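Local coordinates for WipB (Legionella pneumophila, PDB 5NNY), which acts as a Ser/Thr phosphatase that Legionella injects into host cells to target lysosomal nutrient sensing, and is represented here by its phosphatase domain, at residues I6-L11 with I91-D96; L16-I21 with K110-L115; E97-G102 with G130-E135; A120-L125 with K187-I192; K205-A210 with T303-H308. All blocks are in the same frame, centred on the assembly; numbering follows the deposited sequence.

Contact 1 (I6-L11 with I91-D96)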
# COMPACT_ATOMS: atom_id res chain seq x y z
N ILE A 6 -8.81 -1.91 13.05
CA ILE A 6 -7.51 -1.26 13.09
C ILE A 6 -7.40 -0.45 11.81
O ILE A 6 -7.56 -0.99 10.71
CB ILE A 6 -6.34 -2.26 13.17
CG1 ILE A 6 -6.63 -3.36 14.17
CG2 ILE A 6 -5.04 -1.56 13.54
CD1 ILE A 6 -6.93 -2.85 15.53
N SER A 7 -7.17 0.85 11.95
CA SER A 7 -6.83 1.69 10.82
C SER A 7 -5.45 2.26 11.08
O SER A 7 -5.26 2.98 12.07
CB SER A 7 -7.85 2.80 10.62
OG SER A 7 -9.09 2.23 10.22
N MET A 8 -4.49 1.94 10.21
CA MET A 8 -3.13 2.41 10.33
C MET A 8 -2.91 3.64 9.47
O MET A 8 -3.37 3.69 8.33
CB MET A 8 -2.15 1.32 9.88
CG MET A 8 -2.29 0.03 10.63
SD MET A 8 -0.79 -0.92 10.43
CE MET A 8 -1.22 -2.38 11.39
N GLY A 9 -2.19 4.61 10.02
CA GLY A 9 -1.80 5.76 9.25
C GLY A 9 -0.77 5.41 8.19
O GLY A 9 -0.48 4.25 7.90
N ASP A 10 -0.21 6.46 7.59
CA ASP A 10 0.82 6.26 6.57
C ASP A 10 2.09 5.72 7.23
O ASP A 10 2.71 6.42 8.03
CB ASP A 10 1.09 7.56 5.82
CG ASP A 10 -0.01 7.89 4.83
OD1 ASP A 10 -0.40 7.01 4.04
OD2 ASP A 10 -0.50 9.05 4.86
N LEU A 11 2.47 4.49 6.88
CA LEU A 11 3.61 3.84 7.50
C LEU A 11 4.95 4.33 6.98
O LEU A 11 5.97 4.14 7.67
CB LEU A 11 3.52 2.32 7.30
CG LEU A 11 2.34 1.67 8.02
CD1 LEU A 11 2.09 0.28 7.45
CD2 LEU A 11 2.62 1.60 9.52
N ILE A 91 -7.74 -5.11 9.65
CA ILE A 91 -6.62 -4.17 9.60
C ILE A 91 -6.74 -3.40 8.30
O ILE A 91 -6.69 -4.00 7.22
CB ILE A 91 -5.27 -4.90 9.66
CG1 ILE A 91 -5.27 -5.94 10.78
CG2 ILE A 91 -4.15 -3.90 9.83
CD1 ILE A 91 -4.38 -7.14 10.48
N ARG A 92 -6.88 -2.08 8.38
CA ARG A 92 -6.88 -1.22 7.20
C ARG A 92 -5.59 -0.42 7.17
O ARG A 92 -5.30 0.33 8.11
CB ARG A 92 -8.08 -0.26 7.18
CG ARG A 92 -9.42 -0.89 6.94
CD ARG A 92 -10.50 0.18 6.72
NE ARG A 92 -11.80 -0.43 6.41
CZ ARG A 92 -12.65 -0.85 7.32
NH1 ARG A 92 -12.34 -0.72 8.60
NH2 ARG A 92 -13.80 -1.42 6.97
N LEU A 93 -4.84 -0.55 6.08
CA LEU A 93 -3.66 0.27 5.85
C LEU A 93 -4.03 1.44 4.94
O LEU A 93 -4.35 1.26 3.77
CB LEU A 93 -2.54 -0.57 5.22
CG LEU A 93 -1.72 -1.51 6.12
CD1 LEU A 93 -2.56 -2.56 6.85
CD2 LEU A 93 -0.59 -2.20 5.31
N ILE A 94 -3.97 2.66 5.49
CA ILE A 94 -4.32 3.84 4.70
C ILE A 94 -3.27 4.11 3.62
O ILE A 94 -3.51 4.88 2.68
CB ILE A 94 -4.54 5.04 5.66
CG1 ILE A 94 -5.70 5.91 5.20
CG2 ILE A 94 -3.27 5.86 5.83
CD1 ILE A 94 -7.05 5.42 5.69
N GLY A 95 -2.10 3.47 3.71
CA GLY A 95 -1.21 3.39 2.58
C GLY A 95 0.23 3.68 2.96
O GLY A 95 0.62 3.63 4.13
N ASP A 96 1.01 3.98 1.93
CA ASP A 96 2.44 4.26 2.05
C ASP A 96 3.16 3.13 2.77
O ASP A 96 4.15 3.35 3.47
CB ASP A 96 2.68 5.59 2.74
CG ASP A 96 2.23 6.78 1.91
OD1 ASP A 96 1.74 6.58 0.79
OD2 ASP A 96 2.37 7.92 2.39
O HOH W 1 -0.87 2.23 6.17

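Contact 2 (L16-I21 with K110-L115)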
# COMPACT_ATOMS: atom_id res chain seq x y z
N LEU A 16 9.18 -1.66 11.27
CA LEU A 16 9.13 -1.79 12.73
C LEU A 16 7.89 -1.13 13.29
O LEU A 16 7.25 -1.66 14.21
CB LEU A 16 10.37 -1.17 13.38
CG LEU A 16 10.45 -1.14 14.91
CD1 LEU A 16 10.33 -2.54 15.59
CD2 LEU A 16 11.73 -0.44 15.36
N LEU A 17 7.54 0.04 12.76
CA LEU A 17 6.27 0.66 13.12
C LEU A 17 5.11 -0.27 12.83
O LEU A 17 4.24 -0.48 13.68
CB LEU A 17 6.11 1.98 12.37
CG LEU A 17 4.78 2.73 12.47
CD1 LEU A 17 4.37 3.05 13.91
CD2 LEU A 17 4.82 3.98 11.61
N PHE A 18 5.10 -0.88 11.63
CA PHE A 18 4.10 -1.89 11.27
C PHE A 18 4.07 -3.02 12.29
O PHE A 18 3.00 -3.39 12.79
CB PHE A 18 4.38 -2.42 9.86
CG PHE A 18 3.24 -3.21 9.24
CD1 PHE A 18 1.92 -2.95 9.56
CD2 PHE A 18 3.51 -4.22 8.34
CE1 PHE A 18 0.90 -3.69 8.97
CE2 PHE A 18 2.49 -4.96 7.75
CZ PHE A 18 1.18 -4.69 8.07
N LEU A 19 5.23 -3.60 12.60
CA LEU A 19 5.30 -4.63 13.63
C LEU A 19 4.72 -4.15 14.96
O LEU A 19 3.96 -4.87 15.61
CB LEU A 19 6.75 -5.09 13.83
CG LEU A 19 6.87 -6.31 14.76
CD1 LEU A 19 6.60 -7.58 13.98
CD2 LEU A 19 8.24 -6.40 15.40
N ASN A 20 5.10 -2.94 15.39
CA ASN A 20 4.66 -2.44 16.68
C ASN A 20 3.14 -2.38 16.76
O ASN A 20 2.54 -2.83 17.75
CB ASN A 20 5.27 -1.05 16.93
CG ASN A 20 5.34 -0.71 18.40
OD1 ASN A 20 5.52 -1.58 19.26
ND2 ASN A 20 5.23 0.58 18.71
N ILE A 21 2.50 -1.84 15.72
CA ILE A 21 1.05 -1.73 15.74
C ILE A 21 0.41 -3.11 15.77
O ILE A 21 -0.53 -3.35 16.55
CB ILE A 21 0.56 -0.89 14.54
CG1 ILE A 21 1.14 0.52 14.60
CG2 ILE A 21 -0.96 -0.82 14.51
CD1 ILE A 21 0.98 1.29 13.28
N LYS A 110 7.36 -9.30 3.49
CA LYS A 110 7.36 -10.56 4.23
C LYS A 110 6.33 -10.54 5.34
O LYS A 110 5.74 -11.58 5.66
CB LYS A 110 8.74 -10.85 4.82
CG LYS A 110 9.79 -11.23 3.78
CD LYS A 110 9.30 -12.33 2.84
CE LYS A 110 9.78 -13.71 3.28
NZ LYS A 110 9.11 -14.80 2.48
N LEU A 111 6.12 -9.37 5.96
CA LEU A 111 5.10 -9.25 6.99
C LEU A 111 3.71 -9.44 6.41
O LEU A 111 2.88 -10.16 6.99
CB LEU A 111 5.20 -7.89 7.70
CG LEU A 111 6.25 -7.85 8.82
CD1 LEU A 111 6.44 -6.45 9.31
CD2 LEU A 111 5.85 -8.78 9.99
N LEU A 112 3.43 -8.79 5.28
CA LEU A 112 2.15 -9.00 4.60
C LEU A 112 1.95 -10.47 4.25
O LEU A 112 0.84 -11.00 4.39
CB LEU A 112 2.07 -8.14 3.34
CG LEU A 112 2.10 -6.62 3.55
CD1 LEU A 112 2.07 -5.86 2.21
CD2 LEU A 112 0.92 -6.18 4.46
N GLN A 113 2.99 -11.14 3.75
CA GLN A 113 2.87 -12.55 3.39
C GLN A 113 2.50 -13.42 4.60
O GLN A 113 1.63 -14.30 4.51
CB GLN A 113 4.18 -13.03 2.77
CG GLN A 113 4.17 -14.45 2.24
CD GLN A 113 5.51 -14.78 1.61
OE1 GLN A 113 6.55 -14.50 2.20
NE2 GLN A 113 5.50 -15.33 0.40
N ALA A 114 3.14 -13.18 5.74
CA ALA A 114 2.80 -13.92 6.96
C ALA A 114 1.38 -13.62 7.42
O ALA A 114 0.65 -14.52 7.85
CB ALA A 114 3.79 -13.60 8.07
N LEU A 115 0.96 -12.35 7.35
CA LEU A 115 -0.42 -12.02 7.69
C LEU A 115 -1.39 -12.82 6.82
O LEU A 115 -2.34 -13.43 7.33
CB LEU A 115 -0.65 -10.51 7.52
CG LEU A 115 -0.03 -9.63 8.60
CD1 LEU A 115 -0.16 -8.14 8.25
CD2 LEU A 115 -0.69 -9.91 9.97

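Contact 3 (E97-G102 with G130-E135)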
# COMPACT_ATOMS: atom_id res chain seq x y z
N GLU A 97 2.66 1.90 2.61
CA GLU A 97 3.31 0.75 3.23
C GLU A 97 4.53 0.27 2.43
O GLU A 97 5.36 -0.48 2.97
CB GLU A 97 2.28 -0.37 3.43
CG GLU A 97 1.86 -1.14 2.18
CD GLU A 97 1.15 -0.29 1.13
OE1 GLU A 97 1.35 -0.55 -0.07
OE2 GLU A 97 0.40 0.64 1.50
N LEU A 98 4.67 0.74 1.18
CA LEU A 98 5.78 0.40 0.30
C LEU A 98 6.26 1.66 -0.43
O LEU A 98 5.55 2.66 -0.49
CB LEU A 98 5.38 -0.67 -0.72
CG LEU A 98 4.92 -2.05 -0.24
CD1 LEU A 98 4.35 -2.87 -1.41
CD2 LEU A 98 6.08 -2.81 0.43
N VAL A 99 7.47 1.59 -1.01
CA VAL A 99 8.05 2.65 -1.85
C VAL A 99 8.08 3.98 -1.10
O VAL A 99 7.41 4.94 -1.51
CB VAL A 99 7.29 2.80 -3.18
CG1 VAL A 99 8.11 3.66 -4.20
CG2 VAL A 99 6.99 1.44 -3.78
N ASP A 100 8.88 4.07 -0.05
CA ASP A 100 8.82 5.26 0.80
C ASP A 100 10.13 5.37 1.57
O ASP A 100 11.13 4.74 1.19
CB ASP A 100 7.57 5.22 1.69
CG ASP A 100 7.03 6.61 2.03
OD1 ASP A 100 7.82 7.48 2.45
OD2 ASP A 100 5.80 6.82 1.88
N ARG A 101 10.12 6.14 2.66
CA ARG A 101 11.36 6.50 3.36
C ARG A 101 11.98 5.36 4.16
O ARG A 101 13.16 5.45 4.51
CB ARG A 101 11.09 7.68 4.30
CG ARG A 101 10.97 9.00 3.57
CD ARG A 101 10.18 10.04 4.34
NE ARG A 101 10.80 11.36 4.23
CZ ARG A 101 10.77 12.14 3.16
NH1 ARG A 101 11.38 13.33 3.18
NH2 ARG A 101 10.15 11.75 2.05
N GLY A 102 11.22 4.31 4.45
CA GLY A 102 11.72 3.21 5.27
C GLY A 102 12.88 2.46 4.62
O GLY A 102 13.34 2.77 3.52
N GLY A 130 2.34 3.14 -3.32
CA GLY A 130 2.03 1.78 -3.64
C GLY A 130 1.83 1.50 -5.12
O GLY A 130 2.19 0.50 -5.64
N ILE A 131 1.32 2.50 -5.82
CA ILE A 131 1.10 2.37 -7.23
C ILE A 131 2.44 2.23 -8.03
O ILE A 131 2.46 1.68 -9.05
CB ILE A 131 0.20 3.52 -7.71
CG1 ILE A 131 -0.93 3.01 -8.54
CG2 ILE A 131 0.97 4.55 -8.45
CD1 ILE A 131 -2.04 4.01 -8.65
N GLU A 132 3.54 2.77 -7.52
CA GLU A 132 4.80 2.59 -8.16
C GLU A 132 5.21 1.10 -8.05
O GLU A 132 5.74 0.55 -8.97
CB GLU A 132 5.83 3.49 -7.55
CG GLU A 132 7.21 3.20 -8.03
CD GLU A 132 8.25 4.26 -7.64
OE1 GLU A 132 7.92 5.27 -7.07
OE2 GLU A 132 9.41 4.02 -7.90
N PHE A 133 4.97 0.49 -6.90
CA PHE A 133 5.26 -0.95 -6.78
C PHE A 133 4.38 -1.77 -7.73
O PHE A 133 4.87 -2.70 -8.40
CB PHE A 133 5.08 -1.39 -5.33
CG PHE A 133 5.42 -2.85 -5.08
CD1 PHE A 133 6.73 -3.28 -5.13
CD2 PHE A 133 4.41 -3.77 -4.86
CE1 PHE A 133 7.05 -4.62 -4.91
CE2 PHE A 133 4.71 -5.11 -4.61
CZ PHE A 133 6.04 -5.54 -4.66
N VAL A 134 3.09 -1.42 -7.81
CA VAL A 134 2.17 -2.08 -8.73
C VAL A 134 2.71 -2.01 -10.15
O VAL A 134 2.75 -3.00 -10.88
CB VAL A 134 0.78 -1.44 -8.63
CG1 VAL A 134 -0.08 -1.90 -9.81
CG2 VAL A 134 0.13 -1.78 -7.29
N GLU A 135 3.07 -0.80 -10.58
CA GLU A 135 3.49 -0.60 -11.96
C GLU A 135 4.77 -1.37 -12.26
O GLU A 135 4.87 -2.04 -13.29
CB GLU A 135 3.70 0.89 -12.24
CG GLU A 135 3.86 1.20 -13.74
CD GLU A 135 4.25 2.65 -13.98
OE1 GLU A 135 5.47 2.96 -13.89
OE2 GLU A 135 3.34 3.47 -14.22

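Contact 4 (A120-L125 with K187-I192)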
# COMPACT_ATOMS: atom_id res chain seq x y z
N ALA A 120 -4.92 -13.55 8.62
CA ALA A 120 -5.34 -12.25 9.11
C ALA A 120 -6.17 -11.52 8.06
O ALA A 120 -6.05 -11.77 6.86
CB ALA A 120 -4.13 -11.40 9.52
N ASP A 121 -7.05 -10.66 8.53
CA ASP A 121 -7.93 -9.89 7.66
C ASP A 121 -7.34 -8.49 7.50
O ASP A 121 -7.22 -7.76 8.48
CB ASP A 121 -9.34 -9.83 8.25
CG ASP A 121 -10.36 -9.27 7.28
OD1 ASP A 121 -10.06 -9.19 6.07
OD2 ASP A 121 -11.47 -8.91 7.73
N PHE A 122 -6.95 -8.13 6.27
CA PHE A 122 -6.31 -6.84 6.06
C PHE A 122 -6.66 -6.27 4.70
O PHE A 122 -6.98 -6.99 3.76
CB PHE A 122 -4.77 -6.90 6.24
CG PHE A 122 -4.02 -7.70 5.19
CD1 PHE A 122 -3.91 -9.08 5.29
CD2 PHE A 122 -3.37 -7.05 4.15
CE1 PHE A 122 -3.20 -9.80 4.35
CE2 PHE A 122 -2.66 -7.76 3.20
CZ PHE A 122 -2.57 -9.14 3.29
N GLU A 123 -6.65 -4.95 4.59
CA GLU A 123 -6.83 -4.32 3.30
C GLU A 123 -5.91 -3.12 3.20
O GLU A 123 -5.57 -2.49 4.20
CB GLU A 123 -8.28 -3.87 3.04
CG GLU A 123 -8.82 -2.94 4.08
CD GLU A 123 -10.29 -2.67 3.90
OE1 GLU A 123 -10.70 -1.52 4.14
OE2 GLU A 123 -11.04 -3.61 3.52
N ILE A 124 -5.51 -2.84 1.96
CA ILE A 124 -4.50 -1.84 1.62
C ILE A 124 -5.13 -0.84 0.66
O ILE A 124 -5.60 -1.21 -0.41
CB ILE A 124 -3.27 -2.49 0.97
CG1 ILE A 124 -2.69 -3.54 1.91
CG2 ILE A 124 -2.20 -1.44 0.66
CD1 ILE A 124 -1.61 -4.42 1.28
N LEU A 125 -5.15 0.42 1.07
CA LEU A 125 -5.77 1.47 0.26
C LEU A 125 -4.76 1.97 -0.75
O LEU A 125 -3.61 2.27 -0.39
CB LEU A 125 -6.28 2.60 1.15
CG LEU A 125 -7.58 2.21 1.86
CD1 LEU A 125 -7.87 3.14 3.01
CD2 LEU A 125 -8.74 2.20 0.87
N LYS A 187 -1.63 -7.74 -4.32
CA LYS A 187 -2.59 -7.11 -5.22
C LYS A 187 -4.03 -7.50 -4.90
O LYS A 187 -4.94 -6.72 -5.17
CB LYS A 187 -2.27 -7.44 -6.69
CG LYS A 187 -2.55 -8.89 -7.12
CD LYS A 187 -2.31 -9.06 -8.61
CE LYS A 187 -2.71 -10.45 -9.11
NZ LYS A 187 -2.23 -10.62 -10.50
N LYS A 188 -4.26 -8.69 -4.36
CA LYS A 188 -5.63 -9.06 -4.09
C LYS A 188 -6.16 -8.46 -2.79
O LYS A 188 -7.35 -8.62 -2.50
CB LYS A 188 -5.76 -10.58 -4.11
CG LYS A 188 -5.60 -11.16 -5.53
CD LYS A 188 -5.19 -12.64 -5.54
CE LYS A 188 -4.49 -13.02 -6.87
NZ LYS A 188 -5.41 -13.10 -8.05
N HIS A 189 -5.32 -7.76 -2.03
CA HIS A 189 -5.77 -7.07 -0.82
C HIS A 189 -5.86 -5.56 -1.04
O HIS A 189 -6.17 -4.82 -0.10
CB HIS A 189 -4.83 -7.38 0.36
CG HIS A 189 -4.99 -8.76 0.89
ND1 HIS A 189 -4.34 -9.85 0.34
CD2 HIS A 189 -5.77 -9.26 1.88
CE1 HIS A 189 -4.68 -10.94 0.99
NE2 HIS A 189 -5.55 -10.61 1.93
N LEU A 190 -5.62 -5.12 -2.26
CA LEU A 190 -5.69 -3.72 -2.63
C LEU A 190 -7.14 -3.29 -2.86
O LEU A 190 -7.95 -4.02 -3.44
CB LEU A 190 -4.88 -3.50 -3.91
CG LEU A 190 -3.95 -2.33 -4.20
CD1 LEU A 190 -3.19 -1.86 -2.96
CD2 LEU A 190 -2.97 -2.73 -5.32
N LYS A 191 -7.46 -2.09 -2.40
CA LYS A 191 -8.76 -1.45 -2.65
C LYS A 191 -8.48 0.00 -2.97
O LYS A 191 -7.58 0.61 -2.39
CB LYS A 191 -9.69 -1.54 -1.43
CG LYS A 191 -9.90 -2.94 -0.90
CD LYS A 191 -11.30 -3.42 -1.17
CE LYS A 191 -11.65 -4.66 -0.37
NZ LYS A 191 -12.14 -4.31 0.99
N ILE A 192 -9.25 0.56 -3.91
CA ILE A 192 -9.13 2.00 -4.17
C ILE A 192 -9.69 2.79 -3.00
O ILE A 192 -9.06 3.72 -2.49
CB ILE A 192 -9.86 2.40 -5.47
CG1 ILE A 192 -9.43 1.56 -6.66
CG2 ILE A 192 -9.63 3.87 -5.77
CD1 ILE A 192 -10.16 1.96 -7.93
O HOH W 2 -7.45 -10.45 4.31

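Contact 5 (K205-A210 with T303-H308)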
# COMPACT_ATOMS: atom_id res chain seq x y z
N LYS A 205 -18.69 5.11 7.02
CA LYS A 205 -17.36 5.71 7.09
C LYS A 205 -16.61 5.24 5.85
O LYS A 205 -16.47 4.03 5.64
CB LYS A 205 -16.60 5.28 8.34
CG LYS A 205 -17.29 5.58 9.66
CD LYS A 205 -16.38 5.20 10.83
CE LYS A 205 -17.21 4.81 12.05
NZ LYS A 205 -16.38 4.75 13.29
N VAL A 206 -16.14 6.18 5.03
CA VAL A 206 -15.41 5.87 3.80
C VAL A 206 -13.92 6.10 4.06
O VAL A 206 -13.54 7.16 4.57
CB VAL A 206 -15.91 6.70 2.61
CG1 VAL A 206 -14.96 6.60 1.42
CG2 VAL A 206 -17.31 6.21 2.20
N PHE A 207 -13.10 5.11 3.71
CA PHE A 207 -11.65 5.16 3.89
C PHE A 207 -10.97 5.30 2.54
O PHE A 207 -11.35 4.66 1.57
CB PHE A 207 -11.10 3.91 4.59
CG PHE A 207 -11.62 3.71 6.01
CD1 PHE A 207 -12.80 3.03 6.24
CD2 PHE A 207 -10.91 4.21 7.09
CE1 PHE A 207 -13.27 2.84 7.54
CE2 PHE A 207 -11.37 4.03 8.39
CZ PHE A 207 -12.55 3.35 8.61
N SER A 208 -9.95 6.15 2.50
CA SER A 208 -9.17 6.34 1.29
C SER A 208 -7.80 6.81 1.74
O SER A 208 -7.63 7.24 2.88
CB SER A 208 -9.82 7.36 0.34
OG SER A 208 -9.94 8.63 0.96
N HIS A 209 -6.82 6.68 0.85
CA HIS A 209 -5.49 7.15 1.19
C HIS A 209 -5.45 8.67 1.37
O HIS A 209 -4.79 9.18 2.28
CB HIS A 209 -4.48 6.70 0.12
CG HIS A 209 -3.16 7.39 0.25
ND1 HIS A 209 -2.29 7.15 1.30
CD2 HIS A 209 -2.57 8.34 -0.51
CE1 HIS A 209 -1.21 7.90 1.16
NE2 HIS A 209 -1.36 8.63 0.07
N ALA A 210 -6.16 9.40 0.52
CA ALA A 210 -6.12 10.86 0.48
C ALA A 210 -7.54 11.41 0.52
O ALA A 210 -8.52 10.67 0.41
CB ALA A 210 -5.40 11.37 -0.78
N THR A 303 -18.85 9.88 7.15
CA THR A 303 -17.59 10.48 7.58
C THR A 303 -16.50 9.96 6.66
O THR A 303 -16.52 8.79 6.28
CB THR A 303 -17.27 10.13 9.05
OG1 THR A 303 -17.25 8.72 9.20
CG2 THR A 303 -18.33 10.68 9.99
N PHE A 304 -15.59 10.83 6.26
CA PHE A 304 -14.44 10.45 5.46
C PHE A 304 -13.21 10.36 6.36
O PHE A 304 -12.98 11.25 7.18
CB PHE A 304 -14.19 11.44 4.32
CG PHE A 304 -15.26 11.43 3.26
CD1 PHE A 304 -15.19 10.56 2.19
CD2 PHE A 304 -16.34 12.29 3.35
CE1 PHE A 304 -16.17 10.56 1.22
CE2 PHE A 304 -17.33 12.29 2.39
CZ PHE A 304 -17.24 11.44 1.31
N ILE A 305 -12.43 9.29 6.19
CA ILE A 305 -11.21 9.04 6.95
C ILE A 305 -10.09 8.79 5.96
O ILE A 305 -10.17 7.88 5.14
CB ILE A 305 -11.36 7.82 7.88
CG1 ILE A 305 -12.39 8.09 8.98
CG2 ILE A 305 -10.00 7.41 8.44
CD1 ILE A 305 -12.65 6.88 9.87
N HIS A 306 -9.02 9.58 6.06
CA HIS A 306 -7.93 9.45 5.10
C HIS A 306 -6.65 9.94 5.75
O HIS A 306 -6.67 10.54 6.83
CB HIS A 306 -8.25 10.23 3.82
CG HIS A 306 -8.68 11.64 4.08
ND1 HIS A 306 -7.79 12.65 4.36
CD2 HIS A 306 -9.91 12.19 4.16
CE1 HIS A 306 -8.45 13.77 4.57
NE2 HIS A 306 -9.74 13.53 4.44
N GLY A 307 -5.53 9.68 5.07
CA GLY A 307 -4.26 10.21 5.51
C GLY A 307 -4.04 11.63 5.02
O GLY A 307 -4.84 12.22 4.31
N HIS A 308 -2.89 12.19 5.42
CA HIS A 308 -2.56 13.58 5.13
C HIS A 308 -1.14 13.66 4.56
O HIS A 308 -0.16 13.44 5.28
CB HIS A 308 -2.76 14.42 6.39
CG HIS A 308 -4.10 14.22 7.03
ND1 HIS A 308 -4.38 13.16 7.87
CD2 HIS A 308 -5.26 14.91 6.91
CE1 HIS A 308 -5.65 13.23 8.26
NE2 HIS A 308 -6.20 14.28 7.69

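Contact 1 (I6-L11 with I91-D96)
M8 overlaps I91 lengthwise: the two side chains run alongside each other and point the same way, with M8 CE 3.7 Å from I91 CG2. CG of M8 stands anti to the carbonyl carbon (chi1 -57°), and the chain stays extended beyond it, which carries SD past L93, 4.3 Å from L93 CD1, before CE arrives at I91. L11 adds a looser methyl contact to L93, and helix 15-24 covers this face. S7 and R92 occupy the other face, where the R92 guanidinium is drawn off to E123 and D5 by salt bridges. The backbones form a parallel pair. R92 N donates to I6 O at 2.7 Å, M8 N donates to R92 O at 2.8 Å and is almost straight (175° at hydrogen), and I94 N reaches M8 O at 3.1 Å. Beyond the strands the chains part enough to admit a water, which donates to G9 O at 2.7 Å and accepts from G95 N at 3.0 Å. At the far end the carboxylates of D10 and D96 stack with planes 24° apart, D10 OD1 lying 3.4 Å from D96 OD2 with no bond between these two acceptors. H209 touches both acids. Two acceptors stacked so closely at the ends of adjacent parallel strands would favour a shared positive partner, such as a metal ion, consistent with the metal-binding aspartates of calcineurin-clan phosphoesterases.

Contact 2 (L16-I21 with K110-L115)
Three leucine methyls meet the ring of F18 obliquely, L111 CD1 and L115 CD1 from one side of its plane and L112 CD2 from the other: L111 CD1 is 3.8 Å from F18 CD2, L112 CD2 is 3.8 Å from F18 CE2, and L115 CD1 is 3.7 Å from F18 CZ. The directions of approach differ. L111 slides past the phenyl group in the opposite sense and also lays its CB 4.0 Å from F18 CE2, L112 crosses at about a right angle, and L115 comes from the opposite direction. The ring atoms CD1 and CE1 meet L11, in the loop after strand 6-8, and M8 of that strand. F18 reaches this far because its CG is anti to the backbone N (chi1 -166°), which swings the ring out from helix 15-24 toward helix 105-117. A second, looser contact joins L19 CD1 to L111 CD2 at 4.2 Å. No hydrogen bond crosses between the segments, and their axes stay 11.5 Å apart at 28°, so one long aromatic side chain does most of the bridging. K110, turned elsewhere, gives its NZ to Q113 OE1 within its own helix and to E177. Each helix follows a parallel strand, 6-8 or 90-93, and both pack on the sheet face that carries M8 and I91, the layered alpha/beta arrangement of the phosphoesterase fold.

Contact 3 (E97-G102 with G130-E135)
E132 OE1 accepts a hydrogen bond from Q156 NE2, and V99 CG1 presses close to the same oxygen at 3.3 Å. The glutamate chain is extended beyond CG, with CG anti to the backbone N (chi1 172°), and V99 crosses it obliquely. The other branch of V99 turns to the neighbouring helix residue, its CG2 lying 3.7 Å from F133 CB. L98 completes the apolar part by placing CD1 over one face of the F133 ring, 4.0 Å from the ring centroid and 27° off the normal, a CH-pi contact; Y186 meets the same ring edge-to-face. Within the loop, R101 N donates to the anti lone pair of D100 OD1 at 2.7 Å. From G95 the chain resembles the GDxVDRG motif of Ser/Thr phosphatases, with one extra residue between the aspartates. No hydrogen bond crosses between the segments; methyl and ring packing fills the contact, V99 O bonds H129 ND1 just before G130, and the buried carboxylates of E97, D100 and E132 find partners in Y186, H12 and Q156.

Contact 4 (A120-L125 with K187-I192)
Strands 121-125 and 190-198 are parallel neighbours in the central sheet of the phosphoesterase fold, and the contact combines backbone, aromatic, water-mediated and charged interactions. The backbone bonds alternate: I124 N donates to H189 O at 2.9 Å, and K191 N donates to I124 O at 2.9 Å. The aromatic pair is an offset stack in which the F122 and H189 rings lie nearly parallel, planes 7° apart and centroids separated by 3.8 Å. F122 attains this with CG between its backbone N and carbonyl carbon (chi1 68°), and H189 is steadied by a hydrogen bond from ND1 to V185 O. A water sits at the edge of the imidazole, in its plane; it accepts from F122 N at 3.1 Å and more weakly from H189 NE2, and donates to A120 O. The charged interaction is a salt bridge at 2.8 Å in which K191 NZ meets E123 OE2 from above the carboxylate plane. It is provisional, because E123 has two conformers, while its other oxygen, OE1, engages R92 and S194. Among apolar groups, I124 and L190 cross, bringing I124 CG2 3.8 Å from L190 CD1. At the edge of the H189 ring, in its plane, CD2 approaches F122 O to 3.2 Å.

Contact 5 (K205-A210 with T303-H308)
Strands 203-208 and 301-306 form the parallel pair at one margin of the mixed sheet, running 4.7 Å apart at 23°. V206 N donates to T303 O at 2.9 Å, I305 N to V206 O at 2.9 Å, and S208 N to I305 O at a longer 3.2 Å. Side chains pair in register and point the same way. F207 lies beside I305, its CE2 3.5 Å from I305 CD1, and on the other face V206 CB rests 3.9 Å from F304 CD1. Beyond the strands G307 N bonds to H209 O at 2.9 Å, but from well above the carbonyl plane and with only 137° at hydrogen. H306 ND1 donates to G307 O, almost straight at 175°, while H306 CB approaches A210 O to 3.4 Å. The bond to G307 O, lying in the ring plane, thus fixes the rotation of the H306 imidazole, and I94 O, bonded to ND1, holds H209 beside D10 and D96, consistent with the mixed aspartate and histidine metal site of related phosphoesterases.

In the fold
Contacts 1, 4 and 5 are parallel strand pairs of one mixed sheet, knit by backbone bonds, whereas contact 2 rests on apolar side chains alone and contact 3 mixes ring and methyl packing with buried carboxylates bonded outside it. Contact 1 joins the first two strands and contact 4 two central ones, both buried; contact 5 lies at the opposite margin from strand 6-8 and is only partly covered. Contact 2 forms a helical layer against contact 1, and contact 3 ties the loop after strand 90-93 to the helix after strand 121-125. Two carboxylates and one imidazole gather where contacts 1 and 5 meet at the strand ends.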